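Local coordinates for MymaA.19257.a.B3 (Mycobacterium marinum, PDB 6Q10), which is of unknown function, being the soluble domain of a probably membrane-bound mycobacterial protein with a LytR_C-family region, probably linked to the cell envelope, at residues V32-A37 with A45-A50. Sequence-based numbering, arbitrary orientation.
Sequences VRVLNA and ADVAGA
Val34, in the middle of strand 32-36, sets its two methyls against Val47 and Ala48 on helix 43-54, and this single side chain makes all the close contacts between 32-37 and 45-50. The two branches divide the work. CG2 lies over the backbone of the helix, 3.8 Å from Ala48 CA, and also meets the methyl of that residue, with Val34 CG2 and Ala48 CB 3.9 Å apart. CG1, placed anti to its own backbone N (chi1 -175°), turns to Val47 instead, where Val34 CG1 touches both Val47 CB and Val47 CG1, each at 4.1 Å. The two valine side chains cross at about a right angle. With only a methyl at Ala48, the backbones lie close here, Val34 CA and Ala48 CA being 6.0 Å apart. All three residues are buried, and the grip is purely apolar. In contrast, Ala45 and Asp46 lie on the exposed side of the helix. Arg33 points away from the helix and forms a salt bridge with Asp111 of the neighbouring strand 110-114. The pair joins the first strand and the helix of a beta-alpha-beta unit completed by strand 60-63. Ala44 and Leu51 of the same helix also touch Val34, Leu114 of strand 110-114 meets both valines, and the methyl of Ala48 touches Ala61 on strand 60-63, so the helix packs across one face of the mixed sheet.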
loop_
_atom_site.group_PDB
_atom_site.type_symbol
_atom_site.label_atom_id
_atom_site.label_comp_id
_atom_site.label_asym_id
_atom_site.label_seq_id
_atom_site.Cartn_x
_atom_site.Cartn_y
_atom_site.Cartn_z
ATOM N N VAL A 32 3.761 0.813 -8.201
ATOM C CA VAL A 32 2.459 1.046 -7.572
ATOM C C VAL A 32 1.537 1.843 -8.486
ATOM O O VAL A 32 1.953 2.820 -9.120
ATOM C CB VAL A 32 2.640 1.786 -6.225
ATOM C CG1 VAL A 32 1.311 2.137 -5.584
ATOM C CG2 VAL A 32 3.430 0.925 -5.263
ATOM N N ARG A 33 0.274 1.423 -8.539
ATOM C CA ARG A 33 -0.802 2.132 -9.213
ATOM C C ARG A 33 -1.790 2.545 -8.144
ATOM O O ARG A 33 -2.224 1.700 -7.371
ATOM C CB ARG A 33 -1.526 1.249 -10.227
ATOM C CG ARG A 33 -0.681 0.609 -11.267
ATOM C CD ARG A 33 -1.627 -0.001 -12.317
ATOM N NE ARG A 33 -0.921 -0.828 -13.294
ATOM C CZ ARG A 33 -0.694 -2.134 -13.148
ATOM N NH1 ARG A 33 -1.119 -2.770 -12.060
ATOM N NH2 ARG A 33 -0.034 -2.806 -14.081
ATOM N N VAL A 34 -2.151 3.829 -8.100
ATOM C CA VAL A 34 -3.183 4.315 -7.177
ATOM C C VAL A 34 -4.486 4.407 -7.958
ATOM O O VAL A 34 -4.540 5.052 -9.008
ATOM C CB VAL A 34 -2.805 5.671 -6.571
ATOM C CG1 VAL A 34 -3.862 6.075 -5.525
ATOM C CG2 VAL A 34 -1.414 5.590 -5.939
ATOM N N LEU A 35 -5.516 3.718 -7.479
ATOM C CA LEU A 35 -6.799 3.618 -8.175
ATOM C C LEU A 35 -7.875 4.256 -7.310
ATOM O O LEU A 35 -8.029 3.902 -6.143
ATOM C CB LEU A 35 -7.160 2.152 -8.497
ATOM C CG LEU A 35 -6.117 1.402 -9.349
ATOM C CD1 LEU A 35 -6.528 -0.024 -9.578
ATOM C CD2 LEU A 35 -5.903 2.114 -10.695
ATOM N N ASN A 36 -8.618 5.180 -7.899
ATOM C CA ASN A 36 -9.696 5.885 -7.210
ATOM C C ASN A 36 -10.947 5.016 -7.196
ATOM O O ASN A 36 -11.527 4.740 -8.251
ATOM C CB ASN A 36 -9.974 7.210 -7.927
ATOM C CG ASN A 36 -11.075 8.030 -7.269
ATOM O OD1 ASN A 36 -12.127 7.507 -6.890
ATOM N ND2 ASN A 36 -10.828 9.333 -7.130
ATOM N N ALA A 37 -11.382 4.611 -6.008
ATOM C CA ALA A 37 -12.697 4.020 -5.814
ATOM C C ALA A 37 -13.446 4.804 -4.750
ATOM O O ALA A 37 -14.316 4.257 -4.070
ATOM C CB ALA A 37 -12.598 2.542 -5.442
ATOM N N ALA A 45 -4.495 10.918 -7.831
ATOM C CA ALA A 45 -3.326 11.698 -8.218
ATOM C C ALA A 45 -2.641 12.297 -6.995
ATOM O O ALA A 45 -1.405 12.345 -6.934
ATOM C CB ALA A 45 -3.727 12.799 -9.206
ATOM N N ASP A 46 -3.430 12.787 -6.029
ATOM C CA ASP A 46 -2.859 13.357 -4.810
ATOM C C ASP A 46 -2.058 12.310 -4.059
ATOM O O ASP A 46 -0.932 12.577 -3.611
ATOM C CB ASP A 46 -3.956 13.914 -3.902
ATOM C CG ASP A 46 -4.657 15.101 -4.496
ATOM O OD1 ASP A 46 -4.042 15.780 -5.348
ATOM O OD2 ASP A 46 -5.814 15.354 -4.099
ATOM N N VAL A 47 -2.618 11.104 -3.912
ATOM C CA VAL A 47 -1.936 10.071 -3.133
ATOM C C VAL A 47 -0.714 9.556 -3.886
ATOM O O VAL A 47 0.342 9.313 -3.285
ATOM C CB VAL A 47 -2.915 8.937 -2.761
ATOM C CG1 VAL A 47 -2.174 7.717 -2.175
ATOM C CG2 VAL A 47 -3.941 9.460 -1.776
ATOM N N ALA A 48 -0.828 9.389 -5.210
ATOM C CA ALA A 48 0.343 9.004 -6.004
ATOM C C ALA A 48 1.482 10.009 -5.828
ATOM O O ALA A 48 2.661 9.623 -5.700
ATOM C CB ALA A 48 -0.045 8.878 -7.485
ATOM N N GLY A 49 1.155 11.302 -5.806
ATOM C CA GLY A 49 2.179 12.314 -5.557
ATOM C C GLY A 49 2.758 12.211 -4.161
ATOM O O GLY A 49 3.969 12.361 -3.968
ATOM N N ALA A 50 1.905 11.933 -3.164
ATOM C CA ALA A 50 2.401 11.795 -1.792
ATOM C C ALA A 50 3.334 10.597 -1.656
ATOM O O ALA A 50 4.348 10.672 -0.943
ATOM C CB ALA A 50 1.226 11.666 -0.820
#